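Local coordinates for vivid PAS protein VVD (Neurospora crassa, PDB 3D72) that senses blue light through a flavin-binding LOV domain of the PAS family and, on illumination, forms a rapidly exchanging dimer, at residues 10-16 against 34-40. The protein carries 1 engineered substitution. Sequence-based numbering, arbitrary orientation.
Engineered in segment 34-40: Val36 (natural residue Cys). With FAD (flavin-adenine dinucleotide), chain C.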
loop_
_atom_site.group_PDB
_atom_site.type_symbol
_atom_site.label_atom_id
_atom_site.label_comp_id
_atom_site.label_asym_id
_atom_site.label_seq_id
_atom_site.Cartn_x
_atom_site.Cartn_y
_atom_site.Cartn_z
ATOM N N TYR A 10 11.376 -8.166 -3.631
ATOM C CA TYR A 10 10.582 -7.162 -4.320
ATOM C C TYR A 10 9.748 -6.228 -3.457
ATOM O O TYR A 10 9.279 -6.619 -2.401
ATOM C CB TYR A 10 9.684 -7.849 -5.349
ATOM C CG TYR A 10 10.487 -8.578 -6.395
ATOM C CD1 TYR A 10 10.904 -9.888 -6.189
ATOM C CD2 TYR A 10 10.914 -7.920 -7.548
ATOM C CE1 TYR A 10 11.744 -10.526 -7.112
ATOM C CE2 TYR A 10 11.749 -8.543 -8.473
ATOM C CZ TYR A 10 12.163 -9.845 -8.244
ATOM O OH TYR A 10 13.020 -10.452 -9.136
ATOM N N ASP A 11 9.568 -4.998 -3.931
ATOM C CA ASP A 11 8.785 -3.995 -3.208
ATOM C C ASP A 11 7.287 -4.203 -3.421
ATOM O O ASP A 11 6.597 -3.315 -3.934
ATOM C CB ASP A 11 9.163 -2.580 -3.663
ATOM C CG ASP A 11 8.639 -1.506 -2.718
ATOM O OD1 ASP A 11 8.039 -1.863 -1.676
ATOM O OD2 ASP A 11 8.837 -0.311 -3.017
ATOM N N ILE A 12 6.791 -5.362 -3.000
ATOM C CA ILE A 12 5.383 -5.683 -3.155
ATOM C C ILE A 12 4.482 -4.652 -2.482
ATOM O O ILE A 12 3.474 -4.245 -3.064
ATOM C CB ILE A 12 5.067 -7.093 -2.605
ATOM C CG1 ILE A 12 5.932 -8.136 -3.326
ATOM C CG2 ILE A 12 3.575 -7.401 -2.772
ATOM C CD1 ILE A 12 5.816 -8.111 -4.848
ATOM N N MET A 13 4.829 -4.210 -1.273
ATOM C CA MET A 13 3.986 -3.206 -0.606
ATOM C C MET A 13 3.945 -1.897 -1.383
ATOM O O MET A 13 2.866 -1.314 -1.582
ATOM C CB MET A 13 4.472 -2.938 0.819
ATOM C CG MET A 13 4.300 -4.117 1.743
ATOM S SD MET A 13 4.432 -3.631 3.479
ATOM C CE MET A 13 6.170 -3.560 3.658
ATOM N N GLY A 14 5.113 -1.436 -1.829
ATOM C CA GLY A 14 5.161 -0.199 -2.578
ATOM C C GLY A 14 4.346 -0.298 -3.849
ATOM O O GLY A 14 3.678 0.662 -4.238
ATOM N N TYR A 15 4.392 -1.461 -4.493
ATOM C CA TYR A 15 3.653 -1.657 -5.729
ATOM C C TYR A 15 2.148 -1.713 -5.493
ATOM O O TYR A 15 1.376 -1.238 -6.323
ATOM C CB TYR A 15 4.131 -2.919 -6.452
ATOM C CG TYR A 15 5.590 -2.856 -6.863
ATOM C CD1 TYR A 15 6.218 -1.634 -7.122
ATOM C CD2 TYR A 15 6.343 -4.021 -7.002
ATOM C CE1 TYR A 15 7.563 -1.573 -7.510
ATOM C CE2 TYR A 15 7.685 -3.971 -7.392
ATOM C CZ TYR A 15 8.287 -2.748 -7.642
ATOM O OH TYR A 15 9.612 -2.711 -8.013
ATOM N N LEU A 16 1.732 -2.275 -4.362
ATOM C CA LEU A 16 0.301 -2.323 -4.049
ATOM C C LEU A 16 -0.182 -0.890 -3.814
ATOM O O LEU A 16 -1.264 -0.510 -4.260
ATOM C CB LEU A 16 0.042 -3.180 -2.810
ATOM C CG LEU A 16 0.178 -4.693 -3.020
ATOM C CD1 LEU A 16 0.279 -5.395 -1.673
ATOM C CD2 LEU A 16 -1.027 -5.215 -3.802
ATOM N N THR A 34 -1.030 -7.441 0.855
ATOM C CA THR A 34 -0.196 -8.614 0.657
ATOM C C THR A 34 -0.810 -9.930 1.105
ATOM O O THR A 34 -0.196 -10.986 0.920
ATOM C CB THR A 34 1.157 -8.452 1.373
ATOM O OG1 THR A 34 0.936 -8.367 2.786
ATOM C CG2 THR A 34 1.866 -7.196 0.890
ATOM N N SER A 35 -2.013 -9.876 1.679
ATOM C CA SER A 35 -2.700 -11.074 2.164
ATOM C C SER A 35 -3.499 -11.794 1.076
ATOM O O SER A 35 -3.858 -12.959 1.234
ATOM C CB SER A 35 -3.652 -10.725 3.315
ATOM O OG SER A 35 -4.939 -10.351 2.850
ATOM N N VAL A 36 -3.777 -11.099 -0.023
ATOM C CA VAL A 36 -4.544 -11.674 -1.119
ATOM C C VAL A 36 -3.668 -12.546 -2.002
ATOM O O VAL A 36 -2.450 -12.556 -1.852
ATOM C CB VAL A 36 -5.160 -10.568 -2.005
ATOM C CG1 VAL A 36 -5.929 -9.587 -1.141
ATOM C CG2 VAL A 36 -4.071 -9.847 -2.788
ATOM N N ALA A 37 -4.293 -13.290 -2.909
ATOM C CA ALA A 37 -3.528 -14.125 -3.832
ATOM C C ALA A 37 -2.977 -13.203 -4.915
ATOM O O ALA A 37 -3.726 -12.555 -5.643
ATOM C CB ALA A 37 -4.418 -15.199 -4.455
ATOM N N LEU A 38 -1.660 -13.121 -5.015
ATOM C CA LEU A 38 -1.070 -12.251 -6.020
ATOM C C LEU A 38 0.274 -12.773 -6.450
ATOM O O LEU A 38 0.887 -13.572 -5.752
ATOM C CB LEU A 38 -0.897 -10.823 -5.485
ATOM C CG LEU A 38 0.080 -10.540 -4.340
ATOM C CD1 LEU A 38 1.517 -10.487 -4.866
ATOM C CD2 LEU A 38 -0.275 -9.199 -3.693
ATOM N N ILE A 39 0.701 -12.330 -7.621
ATOM C CA ILE A 39 2.021 -12.689 -8.128
ATOM C C ILE A 39 2.597 -11.492 -8.866
ATOM O O ILE A 39 1.871 -10.612 -9.320
ATOM C CB ILE A 39 1.996 -13.921 -9.070
ATOM C CG1 ILE A 39 1.189 -13.630 -10.333
ATOM C CG2 ILE A 39 1.413 -15.112 -8.334
ATOM C CD1 ILE A 39 1.302 -14.745 -11.370
ATOM N N LEU A 40 3.919 -11.438 -8.955
ATOM C CA LEU A 40 4.584 -10.356 -9.661
ATOM C C LEU A 40 5.430 -11.027 -10.736
ATOM O O LEU A 40 6.141 -11.995 -10.442
ATOM C CB LEU A 40 5.503 -9.569 -8.721
ATOM C CG LEU A 40 6.064 -8.281 -9.343
ATOM C CD1 LEU A 40 5.001 -7.177 -9.296
ATOM C CD2 LEU A 40 7.301 -7.841 -8.570
HETATM P PA FAD C . 0.174 -17.388 -26.432
HETATM O O1A FAD C . 0.933 -18.561 -25.920
HETATM O O2A FAD C . 0.745 -16.648 -27.582
HETATM O O5B FAD C . -1.300 -17.871 -26.769
HETATM C C5B FAD C . -2.319 -17.009 -27.315
HETATM C C4B FAD C . -3.486 -17.893 -27.745
HETATM O O4B FAD C . -4.464 -17.028 -28.349
HETATM C C3B FAD C . -3.138 -18.991 -28.771
HETATM O O3B FAD C . -3.523 -20.287 -28.391
HETATM C C2B FAD C . -3.786 -18.543 -30.076
HETATM O O2B FAD C . -4.344 -19.534 -30.899
HETATM C C1B FAD C . -4.792 -17.459 -29.677
HETATM N N9A FAD C . -4.751 -16.271 -30.507
HETATM C C8A FAD C . -3.698 -15.423 -30.710
HETATM N N7A FAD C . -3.951 -14.430 -31.531
HETATM C C5A FAD C . -5.262 -14.656 -31.917
HETATM C C6A FAD C . -6.139 -13.928 -32.797
HETATM N N6A FAD C . -5.736 -12.830 -33.443
HETATM N N1A FAD C . -7.406 -14.402 -32.978
HETATM C C2A FAD C . -7.783 -15.524 -32.308
HETATM N N3A FAD C . -7.055 -16.280 -31.454
HETATM C C4A FAD C . -5.758 -15.763 -31.312
HETATM N N1 FAD C . -2.626 -16.933 -16.756
HETATM C C2 FAD C . -3.383 -17.863 -16.120
HETATM O O2 FAD C . -3.953 -18.788 -16.729
HETATM N N3 FAD C . -3.553 -17.781 -14.729
HETATM C C4 FAD C . -2.976 -16.810 -13.908
HETATM O O4 FAD C . -3.201 -16.820 -12.676
HETATM C C4X FAD C . -2.202 -15.841 -14.579
HETATM N N5 FAD C . -1.574 -14.834 -13.821
HETATM C C5X FAD C . -0.811 -13.900 -14.499
HETATM C C6 FAD C . -0.166 -12.869 -13.748
HETATM C C7 FAD C . 0.635 -11.929 -14.352
HETATM C C7M FAD C . 1.263 -10.852 -13.456
HETATM C C8 FAD C . 0.885 -11.988 -15.745
HETATM C C8M FAD C . 1.778 -10.999 -16.467
HETATM C C9 FAD C . 0.239 -13.015 -16.524
HETATM C C9A FAD C . -0.596 -13.976 -15.930
HETATM N N10 FAD C . -1.273 -15.023 -16.680
HETATM C C10 FAD C . -2.019 -15.959 -15.998
HETATM C "C1'" FAD C . -1.177 -15.135 -18.162
HETATM C "C2'" FAD C . -0.035 -15.871 -18.818
HETATM O "O2'" FAD C . 1.160 -15.623 -18.069
HETATM C "C3'" FAD C . 0.037 -15.394 -20.287
HETATM O "O3'" FAD C . 0.285 -13.988 -20.297
HETATM C "C4'" FAD C . -1.284 -15.673 -21.080
HETATM O "O4'" FAD C . -1.475 -17.071 -21.188
HETATM C "C5'" FAD C . -1.287 -15.041 -22.482
HETATM O "O5'" FAD C . 0.031 -15.008 -23.051
HETATM P P FAD C . 0.686 -16.255 -23.782
HETATM O O1P FAD C . 2.119 -15.962 -23.867
HETATM O O2P FAD C . 0.318 -17.517 -23.093
HETATM O O3P FAD C . 0.083 -16.307 -25.268
#
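Leu40 swings CG away from its own backbone N (chi1 -171°), which carries CD2 out to the ring of Tyr10, 3.8 Å from CD2 of that tyrosine; Leu38 sets CG between its backbone N and carbonyl carbon (chi1 66°), which turns its CD2 toward Leu16. Both leucines lie on strand 38-42 of the antiparallel PAS sheet, and the N-terminal helix 12-21 packs across the sheet side remote from the flavin, the axis of residues 12-16 running at 104° to that of strand residues 38-40. No hydrogen bond joins the two segments, so apolar side chains carry the contact. Ile12 and Leu40 pass in opposite directions, with Ile12 CD1 4.0 Å from Leu40 CD2, and the Tyr15 side chain crosses Leu40 at about a right angle. Tyr142 and Met144 of strand 140-146 extend this layer. Leu16 and Leu38 meet tip to tip, CD2 to CD2 at 4.1 Å. At the helix start Asp11 is the N-cap: its OD1 accepts from Gly14 N at 3.0 Å, the donor lying well above the carboxylate plane. Between the two leucines, Ile39 points the other way, into the FAD pocket, where its CD1 lies 3.4 Å from FAD C6. Cutting Ile39 back to an alanine is likely to leave a gap over C6 and N5 of the flavin. At the loop end, Leu16 CD1 touches both Thr34 N and Thr34 CG2, each at 3.5 Å.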